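Local coordinates for protein purine nucleoside phosphorylase (Bacillus licheniformis, PDB 6DZD) that probably cleaves purine nucleosides such as adenosine and inosine with phosphate, and may also deaminate adenosine, as a zinc-binding member of the YfiH/LACC1 family, at residues F137-R142 / A176-V181; G158-M163 / Q231-A236. All blocks are in the same frame, centred on the assembly; numbering follows the deposited sequence.

Overall arrangement
The two contacts join one sheet to the helices packed on it, and their centres lie about 13 Å apart. Contact 1 pairs the end of strand 133-139 with strand 179-182 inside a mixed sheet; contact 2 sets the first turn of helix 159-169 against the C-terminal part of helix 225-236. Along the chain the segments alternate, 137-142, 158-163, 176-181 and 231-236, so contact 2 opens before contact 1 is closed, and the two cross along the chain. They also touch: the F137 ring packs on M163 and L233, and A180 CB lies 3.7 Å from L233 CD1. Sheet and helix pair thus share one hydrophobic interior, away from the zinc and potassium sites.

Contact 1: residues F137-R142 / A176-V181; sequences FYDPVR and ADIRAV
Y138 and R179 form the hydrogen-bonded antiparallel pair that joins strand 133-139 to strand 179-182. Y138 N gives to R179 O at 2.8 Å and R179 N gives back to Y138 O at 2.6 Å, while F137 and A180 follow as a non-hydrogen-bonded pair, their side chains on the face covered by helices 159-169 and 225-236. The pairing lies inside a six-stranded mixed sheet, between edge strand 243-245 beside 179-182 and strand 144-150 beside 133-139. At the end of strand 133-139, D139 shapes the turn that follows. With CG anti to the backbone N (chi1 -176°), its carboxylate folds back over the following residues: OD1 accepts from V141 N at 2.8 Å, an Asx turn, and from R142 N at 3.1 Å, which extends it to an Asx motif, both from the same face of the carboxylate plane. D139 OD2 is bound by S173 and by a water that also donates to D177 OD2 and so links the two carboxylates. An alanine here is likely to leave the amides of V141 and R142 without their shared acceptor and the turn freer to shift. V141 CG2 leans against the D177 carboxylate, while P140 CG lies over one face of the R179 guanidinium, 4.1 Å from NH2. A bend at chi2 (90°) turns the R179 chain back along its own segment, and the same NH2 donates to D177 O at 2.9 Å from above the carbonyl plane.

Contact 2: residues G158-M163 / Q231-A236; sequences GIAASM and QLLVHA
A161 and A236 meet where helix 159-169 passes helix 225-236, CB to CB at 4.2 Å, an example of how small side chains let two helices come close. The axes of the short segments approach to 8.4 Å and run in roughly the same direction, with a crossing angle of -31°. No hydrogen bond links the helices, and apolar contact does the work. The A161 methyl sits between two residues one turn apart: it touches A236 CB and also reaches over the backbone of L232, 4.0 Å from its carbonyl O, an atom already engaged by A236 N within its own helix. The A236 methyl in turn points toward the other helix and lies against A161 CA. L233 begins less favourably, since its CB leaves the helix to one side. Its CG stands anti to the carbonyl carbon, beside the backbone N (chi1 -62°), and chi2 173° sends CD1 on in the extended direction and leaves CD2 as the branch that meets A160, 4.1 Å from its CB and 4.0 Å from its O. L232 points its branch at the start of the partner helix instead, where CD1 lies 4.3 Å from G158 CA. That glycine ends helix 152-157 in a Schellman motif and also serves as N-cap of the next helix, its O accepting from S162 N. Around the pair, L204 packs on L232 from a loop, M163 and S162 lean on I91 of strand 91-93, and L233 with V234 rests on I243 of strand 243-245, so the two helices lie side by side on the mixed sheet.

Contact 1: residues F137-R142 / A176-V181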
# COMPACT_ATOMS: atom_id res chain seq x y z
N PHE A 137 0.13 1.04 -9.03
CA PHE A 137 0.30 1.81 -10.25
C PHE A 137 0.77 0.87 -11.34
O PHE A 137 1.73 0.14 -11.15
CB PHE A 137 1.33 2.93 -10.08
CG PHE A 137 1.01 3.91 -8.99
CD1 PHE A 137 1.31 3.61 -7.66
CD2 PHE A 137 0.46 5.14 -9.30
CE1 PHE A 137 1.03 4.53 -6.66
CE2 PHE A 137 0.19 6.06 -8.33
CZ PHE A 137 0.47 5.77 -7.01
N TYR A 138 0.13 0.95 -12.50
CA TYR A 138 0.53 0.10 -13.61
C TYR A 138 0.37 0.87 -14.91
O TYR A 138 -0.72 1.38 -15.20
CB TYR A 138 -0.30 -1.18 -13.63
CG TYR A 138 0.01 -2.06 -14.80
CD1 TYR A 138 1.30 -2.17 -15.32
CD2 TYR A 138 -1.00 -2.79 -15.41
CE1 TYR A 138 1.56 -2.99 -16.40
CE2 TYR A 138 -0.75 -3.60 -16.49
CZ TYR A 138 0.53 -3.70 -16.98
OH TYR A 138 0.75 -4.52 -18.03
N ASP A 139 1.46 0.96 -15.68
CA ASP A 139 1.43 1.50 -17.03
C ASP A 139 1.69 0.38 -18.03
O ASP A 139 2.84 -0.05 -18.20
CB ASP A 139 2.47 2.61 -17.20
CG ASP A 139 2.41 3.29 -18.56
OD1 ASP A 139 1.84 2.72 -19.51
OD2 ASP A 139 2.96 4.41 -18.68
N PRO A 140 0.67 -0.12 -18.73
CA PRO A 140 0.91 -1.23 -19.65
C PRO A 140 1.67 -0.82 -20.89
O PRO A 140 2.23 -1.69 -21.56
CB PRO A 140 -0.49 -1.72 -19.99
CG PRO A 140 -1.40 -0.59 -19.68
CD PRO A 140 -0.73 0.34 -18.72
N VAL A 141 1.70 0.47 -21.22
CA VAL A 141 2.47 0.95 -22.37
C VAL A 141 3.96 0.94 -22.05
O VAL A 141 4.77 0.40 -22.81
CB VAL A 141 1.99 2.34 -22.79
CG1 VAL A 141 2.79 2.83 -23.96
CG2 VAL A 141 0.53 2.30 -23.15
N ARG A 142 4.35 1.59 -20.94
CA ARG A 142 5.75 1.68 -20.52
C ARG A 142 6.21 0.45 -19.73
O ARG A 142 7.42 0.30 -19.50
CB ARG A 142 5.99 2.93 -19.67
CG ARG A 142 5.76 4.29 -20.36
CD ARG A 142 6.88 4.67 -21.30
NE ARG A 142 6.72 4.04 -22.60
CZ ARG A 142 7.63 3.25 -23.16
NH1 ARG A 142 8.76 3.01 -22.51
NH2 ARG A 142 7.41 2.68 -24.35
N ALA A 176 -2.74 9.18 -19.23
CA ALA A 176 -3.93 8.44 -19.65
C ALA A 176 -3.70 6.93 -19.68
O ALA A 176 -4.66 6.16 -19.57
CB ALA A 176 -4.38 8.93 -21.03
N ASP A 177 -2.45 6.48 -19.82
CA ASP A 177 -2.13 5.06 -19.86
C ASP A 177 -2.02 4.43 -18.47
O ASP A 177 -1.96 3.20 -18.38
CB ASP A 177 -0.80 4.82 -20.58
CG ASP A 177 -0.89 5.09 -22.07
OD1 ASP A 177 -1.89 4.68 -22.68
OD2 ASP A 177 0.04 5.68 -22.63
N ILE A 178 -1.96 5.23 -17.41
CA ILE A 178 -1.66 4.69 -16.09
C ILE A 178 -2.94 4.14 -15.46
O ILE A 178 -4.00 4.77 -15.50
CB ILE A 178 -1.02 5.76 -15.19
CG1 ILE A 178 0.32 6.24 -15.78
CG2 ILE A 178 -0.81 5.24 -13.78
CD1 ILE A 178 0.84 7.51 -15.14
N ARG A 179 -2.83 2.94 -14.89
CA ARG A 179 -3.87 2.34 -14.09
C ARG A 179 -3.45 2.38 -12.63
O ARG A 179 -2.26 2.35 -12.32
CB ARG A 179 -4.14 0.90 -14.54
CG ARG A 179 -5.13 0.80 -15.68
CD ARG A 179 -4.45 0.85 -17.06
NE ARG A 179 -5.42 0.66 -18.14
CZ ARG A 179 -5.40 1.31 -19.31
NH1 ARG A 179 -6.33 1.06 -20.22
NH2 ARG A 179 -4.45 2.21 -19.56
N ALA A 180 -4.44 2.46 -11.74
CA ALA A 180 -4.20 2.55 -10.31
C ALA A 180 -5.24 1.75 -9.54
O ALA A 180 -6.41 1.68 -9.94
CB ALA A 180 -4.21 4.00 -9.85
N VAL A 181 -4.81 1.14 -8.45
CA VAL A 181 -5.70 0.46 -7.53
C VAL A 181 -5.41 0.94 -6.12
O VAL A 181 -4.24 1.11 -5.73
CB VAL A 181 -5.57 -1.08 -7.64
CG1 VAL A 181 -6.14 -1.78 -6.38
CG2 VAL A 181 -6.24 -1.60 -8.93
O HOH W 1 2.55 5.69 -21.46

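Contact 2: residues G158-M163 / Q231-A236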
# COMPACT_ATOMS: atom_id res chain seq x y z
N GLY A 158 1.06 14.04 -0.55
CA GLY A 158 0.77 13.74 -1.94
C GLY A 158 1.72 12.72 -2.54
O GLY A 158 2.07 12.83 -3.72
N ILE A 159 2.13 11.72 -1.75
CA ILE A 159 3.03 10.71 -2.29
C ILE A 159 2.41 10.00 -3.50
O ILE A 159 3.14 9.56 -4.40
CB ILE A 159 3.41 9.70 -1.19
CG1 ILE A 159 4.53 8.78 -1.67
CG2 ILE A 159 2.22 8.89 -0.79
CD1 ILE A 159 4.92 7.68 -0.67
N ALA A 160 1.07 9.88 -3.55
CA ALA A 160 0.44 9.24 -4.69
C ALA A 160 0.58 10.08 -5.96
O ALA A 160 0.80 9.54 -7.05
CB ALA A 160 -1.03 8.94 -4.39
N ALA A 161 0.47 11.41 -5.84
CA ALA A 161 0.62 12.24 -7.02
C ALA A 161 2.07 12.29 -7.48
O ALA A 161 2.33 12.47 -8.68
CB ALA A 161 0.09 13.65 -6.76
N SER A 162 3.03 12.14 -6.56
CA SER A 162 4.43 12.13 -6.95
C SER A 162 4.76 10.90 -7.78
O SER A 162 5.59 10.97 -8.69
CB SER A 162 5.32 12.17 -5.71
OG SER A 162 5.32 13.45 -5.12
N MET A 163 4.13 9.77 -7.50
CA MET A 163 4.37 8.61 -8.33
C MET A 163 4.00 8.90 -9.77
O MET A 163 4.75 8.56 -10.69
CB MET A 163 3.59 7.40 -7.82
CG MET A 163 3.98 6.14 -8.56
SD MET A 163 5.65 5.62 -8.14
CE MET A 163 5.35 4.89 -6.51
N GLN A 231 -8.57 11.35 -5.26
CA GLN A 231 -8.60 12.71 -5.79
C GLN A 231 -7.22 13.12 -6.27
O GLN A 231 -7.09 13.78 -7.31
CB GLN A 231 -9.12 13.68 -4.73
CG GLN A 231 -10.62 13.63 -4.54
CD GLN A 231 -11.15 14.78 -3.70
OE1 GLN A 231 -10.70 15.92 -3.81
NE2 GLN A 231 -12.14 14.49 -2.86
N LEU A 232 -6.17 12.69 -5.57
CA LEU A 232 -4.83 13.09 -5.95
C LEU A 232 -4.37 12.42 -7.24
O LEU A 232 -3.63 13.04 -8.02
CB LEU A 232 -3.86 12.77 -4.82
CG LEU A 232 -3.98 13.75 -3.66
CD1 LEU A 232 -3.41 13.10 -2.40
CD2 LEU A 232 -3.30 15.07 -4.00
N LEU A 233 -4.83 11.19 -7.50
CA LEU A 233 -4.54 10.52 -8.76
C LEU A 233 -5.23 11.22 -9.93
O LEU A 233 -4.60 11.49 -10.96
CB LEU A 233 -4.97 9.06 -8.70
CG LEU A 233 -4.26 8.18 -7.65
CD1 LEU A 233 -4.89 6.78 -7.54
CD2 LEU A 233 -2.79 8.08 -7.96
N VAL A 234 -6.51 11.56 -9.77
CA VAL A 234 -7.24 12.24 -10.84
C VAL A 234 -6.61 13.60 -11.10
O VAL A 234 -6.45 14.03 -12.26
CB VAL A 234 -8.73 12.38 -10.47
CG1 VAL A 234 -9.48 13.15 -11.56
CG2 VAL A 234 -9.37 11.02 -10.22
N HIS A 235 -6.25 14.31 -10.03
CA HIS A 235 -5.51 15.55 -10.16
C HIS A 235 -4.22 15.32 -10.91
O HIS A 235 -3.84 16.11 -11.78
CB HIS A 235 -5.25 16.11 -8.76
CG HIS A 235 -4.48 17.39 -8.74
ND1 HIS A 235 -5.05 18.61 -9.02
CD2 HIS A 235 -3.18 17.64 -8.42
CE1 HIS A 235 -4.13 19.56 -8.89
NE2 HIS A 235 -3.00 18.99 -8.53
N ALA A 236 -3.55 14.20 -10.63
CA ALA A 236 -2.26 13.96 -11.27
C ALA A 236 -2.39 13.63 -12.75
O ALA A 236 -1.38 13.66 -13.46
CB ALA A 236 -1.53 12.85 -10.54